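Local coordinates for Thiol:disulfide interchange protein DsbL (Escherichia coli, PDB 3C7M), which introduces disulfide bonds into periplasmic proteins by passing on its own disulfide, working with DsbI to form an essential disulfide bond in the arylsulfate sulfotransferase AssT, at residues Phe53-Leu58 with Ile84-Ala89; Ser69-Val74 with Phe98-Ala103; Ala137-Pro142 with Glu146-Trp151. All blocks are in the same frame, centred on the assembly; numbering follows the deposited sequence.

Contact 1 (Phe53-Leu58 with Ile84-Ala89); sequences FTPFHL and ISLFDA
F87 lays the outer end of its ring over one face of the F53 ring. Its CZ sits 3.2 Å above the F53 plane, offset toward the rim, and comes within 3.3 Å of F53 CD2. The two side chains cross at about a right angle. Their ring planes are turned by 42° and the centroids are 4.7 Å apart, so the pair is neither a stack nor edge-to-face. F53 holds CG anti to its backbone N (chi1 179°), which swings the ring off the strand to meet F87. Beside this pair, L86 CD1 points at the CG-CD side of the P55 ring, 3.5 Å from P55 CD. The same methyl also meets F53 CD2 obliquely at 4.1 Å.

The contact joins an outermost strand of the thioredoxin-fold sheet, 52-57, to the loop before helix 92-106. In that loop S85 to D88 form a type I beta turn, closed by a backbone bond from D88 N to S85 O (3.1 Å). T40 and S44 of helix 40-46 touch both phenylalanines. Across the two segments the attachment is apolar, with no hydrogen bond to set its direction.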
ATOM      1  N   PHE A  53      -6.187   1.056   8.300  1.00 11.08           N
ATOM      2  CA  PHE A  53      -5.671   0.831   6.954  1.00 11.00           C
ATOM      3  C   PHE A  53      -4.162   1.084   6.899  1.00 10.79           C
ATOM      4  O   PHE A  53      -3.687   2.162   7.279  1.00 11.25           O
ATOM      5  CB  PHE A  53      -6.397   1.695   5.927  1.00 11.64           C
ATOM      6  CG  PHE A  53      -5.882   1.514   4.538  1.00 12.15           C
ATOM      7  CD1 PHE A  53      -6.030   0.295   3.888  1.00 13.45           C
ATOM      8  CD2 PHE A  53      -5.184   2.540   3.905  1.00 13.71           C
ATOM      9  CE1 PHE A  53      -5.530   0.104   2.607  1.00 13.24           C
ATOM     10  CE2 PHE A  53      -4.681   2.361   2.616  1.00 14.61           C
ATOM     11  CZ  PHE A  53      -4.850   1.138   1.973  1.00 14.24           C
ATOM     12  N   THR A  54      -3.430   0.090   6.396  1.00 10.21           N
ATOM     13  CA  THR A  54      -1.979   0.038   6.528  1.00  9.93           C
ATOM     14  C   THR A  54      -1.299  -0.432   5.229  1.00  9.43           C
ATOM     15  O   THR A  54      -1.050  -1.630   5.044  1.00 10.14           O
ATOM     16  CB  THR A  54      -1.594  -0.865   7.726  1.00 10.31           C
ATOM     17  OG1 THR A  54      -2.310  -0.436   8.894  1.00 11.31           O
ATOM     18  CG2 THR A  54      -0.099  -0.811   8.012  1.00  9.72           C
ATOM     19  N   PRO A  55      -1.000   0.516   4.321  1.00  9.13           N
ATOM     20  CA  PRO A  55      -0.313   0.130   3.089  1.00  8.76           C
ATOM     21  C   PRO A  55       1.074  -0.436   3.382  1.00  8.47           C
ATOM     22  O   PRO A  55       1.775   0.099   4.239  1.00  8.47           O
ATOM     23  CB  PRO A  55      -0.167   1.456   2.337  1.00  9.19           C
ATOM     24  CG  PRO A  55      -1.233   2.356   2.921  1.00  9.15           C
ATOM     25  CD  PRO A  55      -1.284   1.964   4.365  1.00  8.94           C
ATOM     26  N   PHE A  56       1.441  -1.508   2.683  1.00  7.95           N
ATOM     27  CA  PHE A  56       2.797  -2.064   2.695  1.00  8.39           C
ATOM     28  C   PHE A  56       3.260  -2.071   1.249  1.00  8.71           C
ATOM     29  O   PHE A  56       2.643  -2.734   0.425  1.00  9.08           O
ATOM     30  CB  PHE A  56       2.765  -3.521   3.184  1.00  7.88           C
ATOM     31  CG  PHE A  56       3.061  -3.715   4.657  1.00  7.93           C
ATOM     32  CD1 PHE A  56       2.474  -2.916   5.641  1.00  8.58           C
ATOM     33  CD2 PHE A  56       3.871  -4.778   5.049  1.00  7.85           C
ATOM     34  CE1 PHE A  56       2.748  -3.129   7.006  1.00  7.45           C
ATOM     35  CE2 PHE A  56       4.149  -5.011   6.391  1.00  7.15           C
ATOM     36  CZ  PHE A  56       3.583  -4.180   7.380  1.00  8.19           C
ATOM     37  N   HIS A  57       4.325  -1.343   0.916  1.00  8.56           N
ATOM     38  CA  HIS A  57       4.807  -1.368  -0.458  1.00  8.47           C
ATOM     39  C   HIS A  57       5.809  -2.495  -0.672  1.00  8.93           C
ATOM     40  O   HIS A  57       6.615  -2.796   0.215  1.00  9.87           O
ATOM     41  CB  HIS A  57       5.393  -0.015  -0.888  1.00  8.35           C
ATOM     42  CG  HIS A  57       5.563   0.102  -2.371  1.00  8.31           C
ATOM     43  ND1 HIS A  57       6.796   0.039  -2.986  1.00  7.89           N
ATOM     44  CD2 HIS A  57       4.650   0.220  -3.365  1.00  9.04           C
ATOM     45  CE1 HIS A  57       6.633   0.125  -4.297  1.00  7.79           C
ATOM     46  NE2 HIS A  57       5.342   0.243  -4.553  1.00  8.75           N
ATOM     47  N   LEU A  58       5.720  -3.124  -1.843  1.00  8.98           N
ATOM     48  CA  LEU A  58       6.618  -4.210  -2.235  1.00  9.53           C
ATOM     49  C   LEU A  58       7.771  -3.636  -3.045  1.00 10.39           C
ATOM     50  O   LEU A  58       7.592  -3.272  -4.211  1.00 10.51           O
ATOM     51  CB  LEU A  58       5.844  -5.246  -3.048  1.00  9.38           C
ATOM     52  CG  LEU A  58       6.632  -6.427  -3.619  1.00  9.37           C
ATOM     53  CD1 LEU A  58       7.127  -7.352  -2.521  1.00 10.36           C
ATOM     54  CD2 LEU A  58       5.752  -7.164  -4.604  1.00 10.07           C
ATOM     55  N   ILE A  84      -3.998  12.962   9.178  1.00 19.04           N
ATOM     56  CA  ILE A  84      -4.688  12.934   7.889  1.00 18.77           C
ATOM     57  C   ILE A  84      -4.874  11.496   7.414  1.00 18.45           C
ATOM     58  O   ILE A  84      -3.905  10.730   7.316  1.00 18.36           O
ATOM     59  CB  ILE A  84      -3.929  13.772   6.814  1.00 18.72           C
ATOM     60  CG1 ILE A  84      -3.828  15.239   7.255  1.00 18.93           C
ATOM     61  CG2 ILE A  84      -4.616  13.665   5.444  1.00 18.77           C
ATOM     62  CD1 ILE A  84      -2.873  16.088   6.427  1.00 19.37           C
ATOM     63  N   SER A  85      -6.121  11.143   7.124  0.80 18.06           N
ATOM     64  CA  SER A  85      -6.463   9.841   6.560  0.80 17.79           C
ATOM     65  C   SER A  85      -5.804   9.652   5.196  0.80 17.56           C
ATOM     66  O   SER A  85      -5.675  10.603   4.424  0.80 17.31           O
ATOM     67  CB  SER A  85      -7.981   9.717   6.426  0.80 18.09           C
ATOM     68  OG  SER A  85      -8.334   8.665   5.553  0.80 18.26           O
ATOM     69  N   LEU A  86      -5.403   8.421   4.893  1.00 17.33           N
ATOM     70  CA  LEU A  86      -4.708   8.143   3.630  1.00 16.99           C
ATOM     71  C   LEU A  86      -5.630   8.203   2.401  1.00 17.15           C
ATOM     72  O   LEU A  86      -5.170   8.081   1.265  1.00 17.44           O
ATOM     73  CB  LEU A  86      -3.951   6.812   3.707  1.00 16.40           C
ATOM     74  CG  LEU A  86      -2.913   6.697   4.834  1.00 16.34           C
ATOM     75  CD1 LEU A  86      -2.260   5.333   4.814  1.00 16.38           C
ATOM     76  CD2 LEU A  86      -1.843   7.789   4.759  1.00 16.18           C
ATOM     77  N   PHE A  87      -6.925   8.416   2.639  1.00 17.61           N
ATOM     78  CA  PHE A  87      -7.901   8.574   1.555  1.00 17.82           C
ATOM     79  C   PHE A  87      -8.425   9.991   1.444  1.00 18.36           C
ATOM     80  O   PHE A  87      -9.207  10.296   0.543  1.00 18.20           O
ATOM     81  CB  PHE A  87      -9.057   7.607   1.751  1.00 18.14           C
ATOM     82  CG  PHE A  87      -8.614   6.200   1.889  1.00 17.72           C
ATOM     83  CD1 PHE A  87      -8.187   5.491   0.772  1.00 17.89           C
ATOM     84  CD2 PHE A  87      -8.577   5.594   3.137  1.00 18.78           C
ATOM     85  CE1 PHE A  87      -7.743   4.187   0.888  1.00 17.63           C
ATOM     86  CE2 PHE A  87      -8.134   4.299   3.269  1.00 19.19           C
ATOM     87  CZ  PHE A  87      -7.717   3.589   2.137  1.00 18.92           C
ATOM     88  N   ASP A  88      -7.985  10.843   2.363  1.00 18.59           N
ATOM     89  CA  ASP A  88      -8.364  12.255   2.387  1.00 19.01           C
ATOM     90  C   ASP A  88      -7.823  12.984   1.165  1.00 18.92           C
ATOM     91  O   ASP A  88      -6.751  12.645   0.642  1.00 18.32           O
ATOM     92  CB  ASP A  88      -7.845  12.915   3.672  1.00 19.21           C
ATOM     93  CG  ASP A  88      -8.467  14.272   3.933  0.50 19.51           C
ATOM     94  OD1 ASP A  88      -8.046  15.261   3.295  0.50 19.55           O
ATOM     95  OD2 ASP A  88      -9.363  14.354   4.800  0.50 19.95           O
ATOM     96  N   ALA A  89      -8.574  13.989   0.719  1.00 19.05           N
ATOM     97  CA  ALA A  89      -8.177  14.826  -0.404  1.00 19.39           C
ATOM     98  C   ALA A  89      -6.831  15.506  -0.157  1.00 19.16           C
ATOM     99  O   ALA A  89      -6.109  15.815  -1.106  1.00 19.96           O
ATOM    100  CB  ALA A  89      -9.256  15.860  -0.699  1.00 19.55           C
TER

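Contact 2 (Ser69-Val74 with Phe98-Ala103)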
ATOM      1  N   SER A  69       8.980   2.894  -2.488  1.00  7.17           N
ATOM      2  CA  SER A  69       8.869   2.607  -1.057  1.00  7.40           C
ATOM      3  C   SER A  69       9.317   3.791  -0.195  1.00  7.59           C
ATOM      4  O   SER A  69       8.642   4.147   0.770  1.00  7.72           O
ATOM      5  CB  SER A  69       9.653   1.348  -0.683  1.00  7.36           C
ATOM      6  OG  SER A  69       8.977   0.194  -1.152  1.00  9.19           O
ATOM      7  N   GLU A  70      10.444   4.405  -0.552  1.00  7.44           N
ATOM      8  CA  GLU A  70      10.944   5.570   0.188  1.00  8.16           C
ATOM      9  C   GLU A  70       9.949   6.720   0.164  1.00  7.76           C
ATOM     10  O   GLU A  70       9.635   7.305   1.205  1.00  7.57           O
ATOM     11  CB  GLU A  70      12.277   6.039  -0.381  1.00  8.63           C
ATOM     12  CG  GLU A  70      13.401   5.027  -0.209  1.00 10.72           C
ATOM     13  CD  GLU A  70      14.705   5.488  -0.837  1.00 16.12           C
ATOM     14  OE1 GLU A  70      14.665   6.227  -1.849  1.00 17.90           O
ATOM     15  OE2 GLU A  70      15.776   5.108  -0.313  1.00 19.86           O
ATOM     16  N   VAL A  71       9.440   7.035  -1.023  1.00  7.69           N
ATOM     17  CA  VAL A  71       8.494   8.144  -1.152  1.00  7.54           C
ATOM     18  C   VAL A  71       7.241   7.849  -0.326  1.00  7.60           C
ATOM     19  O   VAL A  71       6.791   8.687   0.453  1.00  8.17           O
ATOM     20  CB  VAL A  71       8.158   8.427  -2.636  1.00  7.47           C
ATOM     21  CG1 VAL A  71       6.990   9.389  -2.757  1.00  8.48           C
ATOM     22  CG2 VAL A  71       9.393   8.980  -3.369  1.00  9.18           C
ATOM     23  N   PHE A  72       6.696   6.644  -0.475  1.00  7.83           N
ATOM     24  CA  PHE A  72       5.477   6.287   0.250  1.00  7.35           C
ATOM     25  C   PHE A  72       5.678   6.253   1.762  1.00  7.89           C
ATOM     26  O   PHE A  72       4.804   6.709   2.495  1.00  8.58           O
ATOM     27  CB  PHE A  72       4.905   4.951  -0.226  1.00  7.60           C
ATOM     28  CG  PHE A  72       4.465   4.935  -1.673  1.00  6.97           C
ATOM     29  CD1 PHE A  72       3.932   6.073  -2.294  1.00  7.35           C
ATOM     30  CD2 PHE A  72       4.541   3.751  -2.398  1.00  7.63           C
ATOM     31  CE1 PHE A  72       3.526   6.030  -3.630  1.00  7.57           C
ATOM     32  CE2 PHE A  72       4.128   3.699  -3.733  1.00  8.46           C
ATOM     33  CZ  PHE A  72       3.612   4.831  -4.346  1.00  7.18           C
ATOM     34  N   ALA A  73       6.817   5.726   2.223  1.00  7.92           N
ATOM     35  CA  ALA A  73       7.105   5.677   3.661  1.00  8.01           C
ATOM     36  C   ALA A  73       7.186   7.085   4.236  1.00  8.69           C
ATOM     37  O   ALA A  73       6.652   7.364   5.316  1.00  9.05           O
ATOM     38  CB  ALA A  73       8.396   4.905   3.944  1.00  8.76           C
ATOM     39  N   VAL A  74       7.842   7.980   3.507  1.00  8.45           N
ATOM     40  CA  VAL A  74       7.935   9.373   3.959  1.00  8.42           C
ATOM     41  C   VAL A  74       6.541   9.994   4.041  1.00  8.86           C
ATOM     42  O   VAL A  74       6.168  10.580   5.061  1.00  9.67           O
ATOM     43  CB  VAL A  74       8.870  10.202   3.056  1.00  8.37           C
ATOM     44  CG1 VAL A  74       8.633  11.702   3.253  1.00  7.91           C
ATOM     45  CG2 VAL A  74      10.328   9.839   3.345  1.00  8.06           C
ATOM     46  N   PHE A  98      -1.342   7.899  -6.662  1.00 10.02           N
ATOM     47  CA  PHE A  98      -2.071   7.973  -7.917  1.00 10.46           C
ATOM     48  C   PHE A  98      -1.273   8.594  -9.050  1.00 10.37           C
ATOM     49  O   PHE A  98      -1.490   8.240 -10.219  1.00 10.96           O
ATOM     50  CB  PHE A  98      -3.450   8.594  -7.732  1.00 11.03           C
ATOM     51  CG  PHE A  98      -4.436   7.632  -7.150  1.00 11.67           C
ATOM     52  CD1 PHE A  98      -4.968   6.609  -7.933  1.00 12.01           C
ATOM     53  CD2 PHE A  98      -4.791   7.709  -5.812  1.00 13.37           C
ATOM     54  CE1 PHE A  98      -5.856   5.694  -7.392  1.00 12.22           C
ATOM     55  CE2 PHE A  98      -5.693   6.804  -5.269  1.00 13.55           C
ATOM     56  CZ  PHE A  98      -6.229   5.803  -6.064  1.00 12.52           C
ATOM     57  N   ALA A  99      -0.331   9.473  -8.710  1.00 10.17           N
ATOM     58  CA  ALA A  99       0.568  10.031  -9.718  1.00  9.75           C
ATOM     59  C   ALA A  99       1.429   8.926 -10.327  1.00  9.44           C
ATOM     60  O   ALA A  99       1.628   8.892 -11.547  1.00 10.08           O
ATOM     61  CB  ALA A  99       1.436  11.122  -9.124  1.00 10.33           C
ATOM     62  N   TYR A 100       1.940   8.026  -9.485  1.00  9.21           N
ATOM     63  CA  TYR A 100       2.735   6.907  -9.992  1.00  8.64           C
ATOM     64  C   TYR A 100       1.903   5.930 -10.798  1.00  8.94           C
ATOM     65  O   TYR A 100       2.346   5.461 -11.837  1.00  9.07           O
ATOM     66  CB  TYR A 100       3.472   6.171  -8.865  1.00  8.61           C
ATOM     67  CG  TYR A 100       4.660   6.942  -8.345  1.00  8.10           C
ATOM     68  CD1 TYR A 100       5.648   7.409  -9.211  1.00  7.92           C
ATOM     69  CD2 TYR A 100       4.801   7.198  -6.987  1.00  8.23           C
ATOM     70  CE1 TYR A 100       6.749   8.125  -8.731  1.00  8.16           C
ATOM     71  CE2 TYR A 100       5.887   7.905  -6.499  1.00  8.23           C
ATOM     72  CZ  TYR A 100       6.864   8.365  -7.375  1.00  8.07           C
ATOM     73  OH  TYR A 100       7.941   9.072  -6.876  1.00  8.37           O
ATOM     74  N   TYR A 101       0.703   5.613 -10.322  1.00  8.87           N
ATOM     75  CA  TYR A 101      -0.155   4.721 -11.080  1.00  9.04           C
ATOM     76  C   TYR A 101      -0.460   5.319 -12.460  1.00  9.60           C
ATOM     77  O   TYR A 101      -0.362   4.620 -13.469  1.00  9.72           O
ATOM     78  CB  TYR A 101      -1.470   4.489 -10.342  1.00  9.30           C
ATOM     79  CG  TYR A 101      -1.478   3.482  -9.208  1.00  9.29           C
ATOM     80  CD1 TYR A 101      -0.697   2.315  -9.239  1.00  9.85           C
ATOM     81  CD2 TYR A 101      -2.335   3.673  -8.130  1.00  9.68           C
ATOM     82  CE1 TYR A 101      -0.760   1.381  -8.191  1.00  9.76           C
ATOM     83  CE2 TYR A 101      -2.406   2.762  -7.095  1.00  8.81           C
ATOM     84  CZ  TYR A 101      -1.622   1.618  -7.129  1.00  8.83           C
ATOM     85  OH  TYR A 101      -1.708   0.708  -6.094  1.00 11.54           O
ATOM     86  N   ALA A 102      -0.817   6.604 -12.497  1.00  9.21           N
ATOM     87  CA  ALA A 102      -1.134   7.262 -13.773  1.00  9.60           C
ATOM     88  C   ALA A 102       0.080   7.292 -14.694  1.00 10.24           C
ATOM     89  O   ALA A 102      -0.024   6.973 -15.881  1.00 10.45           O
ATOM     90  CB  ALA A 102      -1.685   8.662 -13.552  1.00 10.12           C
ATOM     91  N   ALA A 103       1.236   7.662 -14.149  1.00  9.73           N
ATOM     92  CA  ALA A 103       2.453   7.740 -14.956  1.00  9.90           C
ATOM     93  C   ALA A 103       2.821   6.377 -15.534  1.00 10.06           C
ATOM     94  O   ALA A 103       3.022   6.246 -16.736  1.00  9.72           O
ATOM     95  CB  ALA A 103       3.614   8.325 -14.139  1.00  9.95           C
TER
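Two helices of the helical part of this DsbA-like protein, 65-81 and 92-106, meet through Y100, which reaches across to V71 and F72. The F72 ring comes alongside it, the two side chains running past each other in opposite directions. F72 CZ lies 3.7 Å from Y100 CD2, and F72 CE1 is 3.8 Å from the same atom. The ring planes are steeply inclined at 78°, with centroids 5.8 Å apart, but the approach is oblique and makes no T-shaped stack.

V71 meets the outer part of the tyrosine with both methyl groups. Its CG1 lies at the ring edge, near the ring plane, 4.2 Å from Y100 CE2. Its CG2 is 3.8 Å from Y100 OH. Both branches come at this end from the same side, CG1 toward the ring and CG2 toward the hydroxyl.

In the DsbA family such helices form a domain inserted into the thioredoxin fold. Here F72 bridges the two parts. Its ring also meets H57 edge-to-face and packs against F25, both on strands of the sheet. F93 meets it edge-to-face as well.

All three touching residues are buried. The polar end of Y100 is satisfied elsewhere: its OH is hydrogen-bonded to F120 O, and its ring stacks on that of F120 in helix 117-128.

Contact 3 (Ala137-Pro142 with Glu146-Trp151)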
ATOM      1  N   ALA A 137      15.486  14.885   3.932  1.00 13.95           N
ATOM      2  CA  ALA A 137      15.533  15.033   5.385  1.00 14.23           C
ATOM      3  C   ALA A 137      14.632  14.013   6.083  1.00 14.39           C
ATOM      4  O   ALA A 137      15.049  13.372   7.048  1.00 14.68           O
ATOM      5  CB  ALA A 137      15.144  16.454   5.780  1.00 14.39           C
ATOM      6  N   ALA A 138      13.408  13.854   5.577  1.00 14.06           N
ATOM      7  CA  ALA A 138      12.409  12.977   6.198  1.00 14.10           C
ATOM      8  C   ALA A 138      12.786  11.503   6.109  1.00 14.18           C
ATOM      9  O   ALA A 138      12.480  10.716   7.008  1.00 13.77           O
ATOM     10  CB  ALA A 138      11.041  13.208   5.569  1.00 13.89           C
ATOM     11  N   LEU A 139      13.459  11.140   5.023  1.00 14.59           N
ATOM     12  CA  LEU A 139      13.863   9.765   4.788  1.00 15.44           C
ATOM     13  C   LEU A 139      14.850   9.284   5.856  1.00 16.21           C
ATOM     14  O   LEU A 139      14.898   8.096   6.160  1.00 16.84           O
ATOM     15  CB  LEU A 139      14.452   9.636   3.380  1.00 15.49           C
ATOM     16  CG  LEU A 139      14.874   8.260   2.865  1.00 15.26           C
ATOM     17  CD1 LEU A 139      13.707   7.286   2.869  1.00 15.01           C
ATOM     18  CD2 LEU A 139      15.463   8.402   1.478  1.00 15.34           C
ATOM     19  N   LYS A 140      15.596  10.218   6.451  1.00 16.83           N
ATOM     20  CA  LYS A 140      16.589   9.884   7.478  1.00 18.02           C
ATOM     21  C   LYS A 140      15.977   9.568   8.841  1.00 18.11           C
ATOM     22  O   LYS A 140      16.659   9.002   9.707  1.00 18.69           O
ATOM     23  CB  LYS A 140      17.606  11.024   7.640  1.00 18.38           C
ATOM     24  CG  LYS A 140      18.515  11.243   6.449  1.00 20.86           C
ATOM     25  CD  LYS A 140      19.346  12.499   6.650  1.00 24.11           C
ATOM     26  CE  LYS A 140      20.061  12.898   5.374  1.00 26.14           C
ATOM     27  NZ  LYS A 140      20.751  14.214   5.523  1.00 28.37           N
ATOM     28  N   GLU A 141      14.708   9.928   9.035  1.00 17.77           N
ATOM     29  CA  GLU A 141      14.049   9.799  10.340  1.00 17.67           C
ATOM     30  C   GLU A 141      13.786   8.340  10.727  1.00 17.19           C
ATOM     31  O   GLU A 141      13.408   7.528   9.875  1.00 16.11           O
ATOM     32  CB  GLU A 141      12.748  10.604  10.380  1.00 18.31           C
ATOM     33  CG  GLU A 141      12.938  12.110  10.189  1.00 20.04           C
ATOM     34  CD  GLU A 141      13.595  12.779  11.380  0.70 22.31           C
ATOM     35  OE1 GLU A 141      13.004  12.748  12.480  0.70 24.62           O
ATOM     36  OE2 GLU A 141      14.697  13.344  11.214  0.70 23.74           O
ATOM     37  N   PRO A 142      14.000   8.001  12.017  1.00 17.24           N
ATOM     38  CA  PRO A 142      13.791   6.646  12.511  1.00 17.06           C
ATOM     39  C   PRO A 142      12.428   6.044  12.172  1.00 16.44           C
ATOM     40  O   PRO A 142      12.378   4.878  11.796  1.00 16.92           O
ATOM     41  CB  PRO A 142      13.946   6.794  14.028  1.00 17.20           C
ATOM     42  CG  PRO A 142      14.871   7.933  14.175  1.00 18.13           C
ATOM     43  CD  PRO A 142      14.492   8.892  13.085  1.00 17.63           C
ATOM     44  N   GLU A 146      11.882   2.674  10.112  0.50 11.94           N
ATOM     45  CA  GLU A 146      11.118   1.587  10.740  0.50 12.16           C
ATOM     46  C   GLU A 146      10.044   1.061   9.784  0.50 11.24           C
ATOM     47  O   GLU A 146       9.860  -0.149   9.647  0.50 11.06           O
ATOM     48  CB  GLU A 146      10.455   2.063  12.038  0.50 12.20           C
ATOM     49  CG  GLU A 146      11.396   2.329  13.215  0.50 13.86           C
ATOM     50  CD  GLU A 146      10.744   3.180  14.303  0.50 14.10           C
ATOM     51  OE1 GLU A 146       9.570   2.927  14.649  0.50 17.37           O
ATOM     52  OE2 GLU A 146      11.407   4.107  14.814  0.50 17.52           O
ATOM     53  N   THR A 147       9.339   1.980   9.124  1.00 10.29           N
ATOM     54  CA  THR A 147       8.311   1.623   8.145  1.00  9.95           C
ATOM     55  C   THR A 147       8.922   0.787   7.024  1.00  9.48           C
ATOM     56  O   THR A 147       8.390  -0.266   6.666  1.00  9.13           O
ATOM     57  CB  THR A 147       7.625   2.891   7.584  1.00  9.85           C
ATOM     58  OG1 THR A 147       6.933   3.565   8.651  1.00 10.34           O
ATOM     59  CG2 THR A 147       6.622   2.549   6.488  1.00 10.22           C
ATOM     60  N   LEU A 148      10.051   1.240   6.483  1.00  9.35           N
ATOM     61  CA  LEU A 148      10.721   0.514   5.406  1.00  9.51           C
ATOM     62  C   LEU A 148      11.137  -0.889   5.850  1.00  9.73           C
ATOM     63  O   LEU A 148      11.039  -1.851   5.078  1.00  9.91           O
ATOM     64  CB  LEU A 148      11.913   1.321   4.872  1.00  9.18           C
ATOM     65  CG  LEU A 148      11.526   2.579   4.089  1.00  9.85           C
ATOM     66  CD1 LEU A 148      12.764   3.404   3.820  1.00 10.99           C
ATOM     67  CD2 LEU A 148      10.808   2.242   2.774  1.00  9.24           C
ATOM     68  N   GLU A 149      11.571  -1.005   7.100  1.00 10.20           N
ATOM     69  CA  GLU A 149      11.921  -2.292   7.679  1.00 10.15           C
ATOM     70  C   GLU A 149      10.697  -3.212   7.774  1.00 10.04           C
ATOM     71  O   GLU A 149      10.768  -4.375   7.379  1.00 10.77           O
ATOM     72  CB  GLU A 149      12.579  -2.085   9.049  1.00 10.38           C
ATOM     73  CG  GLU A 149      12.892  -3.365   9.816  1.00 12.22           C
ATOM     74  CD  GLU A 149      14.154  -4.066   9.358  0.70 13.12           C
ATOM     75  OE1 GLU A 149      14.662  -3.785   8.251  0.70 13.66           O
ATOM     76  OE2 GLU A 149      14.640  -4.922  10.118  0.70 14.16           O
ATOM     77  N   LYS A 150       9.576  -2.683   8.260  1.00  9.67           N
ATOM     78  CA  LYS A 150       8.335  -3.468   8.322  1.00  9.76           C
ATOM     79  C   LYS A 150       7.922  -4.001   6.948  1.00  9.03           C
ATOM     80  O   LYS A 150       7.485  -5.158   6.808  1.00  9.34           O
ATOM     81  CB  LYS A 150       7.198  -2.630   8.910  1.00  9.77           C
ATOM     82  CG  LYS A 150       7.320  -2.404  10.392  1.00 12.50           C
ATOM     83  CD  LYS A 150       6.184  -1.543  10.906  1.00 16.62           C
ATOM     84  CE  LYS A 150       6.120  -1.566  12.432  1.00 19.62           C
ATOM     85  NZ  LYS A 150       7.463  -1.637  13.088  0.50 19.00           N
ATOM     86  N   TRP A 151       8.053  -3.152   5.931  1.00  8.65           N
ATOM     87  CA  TRP A 151       7.610  -3.503   4.594  1.00  8.16           C
ATOM     88  C   TRP A 151       8.458  -4.574   3.914  1.00  8.24           C
ATOM     89  O   TRP A 151       8.099  -5.057   2.841  1.00  8.75           O
ATOM     90  CB  TRP A 151       7.540  -2.262   3.713  1.00  7.67           C
ATOM     91  CG  TRP A 151       6.483  -1.295   4.115  1.00  7.65           C
ATOM     92  CD1 TRP A 151       5.538  -1.449   5.099  1.00  8.24           C
ATOM     93  CD2 TRP A 151       6.235  -0.022   3.518  1.00  7.13           C
ATOM     94  NE1 TRP A 151       4.729  -0.339   5.156  1.00  7.56           N
ATOM     95  CE2 TRP A 151       5.132   0.551   4.193  1.00  7.96           C
ATOM     96  CE3 TRP A 151       6.844   0.699   2.486  1.00  7.45           C
ATOM     97  CZ2 TRP A 151       4.621   1.814   3.865  1.00  7.55           C
ATOM     98  CZ3 TRP A 151       6.342   1.958   2.163  1.00  7.77           C
ATOM     99  CH2 TRP A 151       5.236   2.501   2.846  1.00  7.34           C
TER
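L139 and L148 touch through single methyl groups across the short link between the consecutive helices 132-139 and 142-150 of the helical domain. The CD1 atoms of L139 and L148 are 4.1 Å apart, and the side chains cross at about a right angle. In L139 a chi1 of -176° sets CG beside the carbonyl carbon, and CD1 then faces the second helix.

Nearer the link the contact is made by backbone, between P142 and E146 in the first turn of helix 142-150. E141 occupies the N-cap position just before it, and P142 is the first residue of the helix.

Q145 NE2 donates to L139 O, a further bond across the link. Helix 65-81 packs against both leucines: E70 meets L139, while S69 and A73 meet L148. T147 OG1 bonds to N77 of that helix, and T147 CG2 rests over one face of the W151 ring.

At the exposed end, the E146 side chain is modelled in two conformers. In the one described it runs extended alongside P142, a position that is doubtful. The backbone bond does not depend on it: E146 N donates to P142 O at 2.8 Å, with an N-H...O angle of 155°.

In the fold
Contacts 1 and 2 interleave along the chain, and contact 3 follows both. The centres of contacts 1 and 2 are 11 Å apart. Strand 52-57 leads into helix 65-81, and the loop 84-89 leads into helix 92-106. H57 joins them, probably by a hydrogen bond between H57 ND1 and S69 OG (2.9 Å). Contact 3 lies about 16 Å from contact 1 and 15 Å from contact 2, centre to centre. Its W151 packs against both F56 and helix 65-81. That helix therefore touches all three contacts and lies between the thioredoxin sheet and the outer helices of this DsbA-like oxidase.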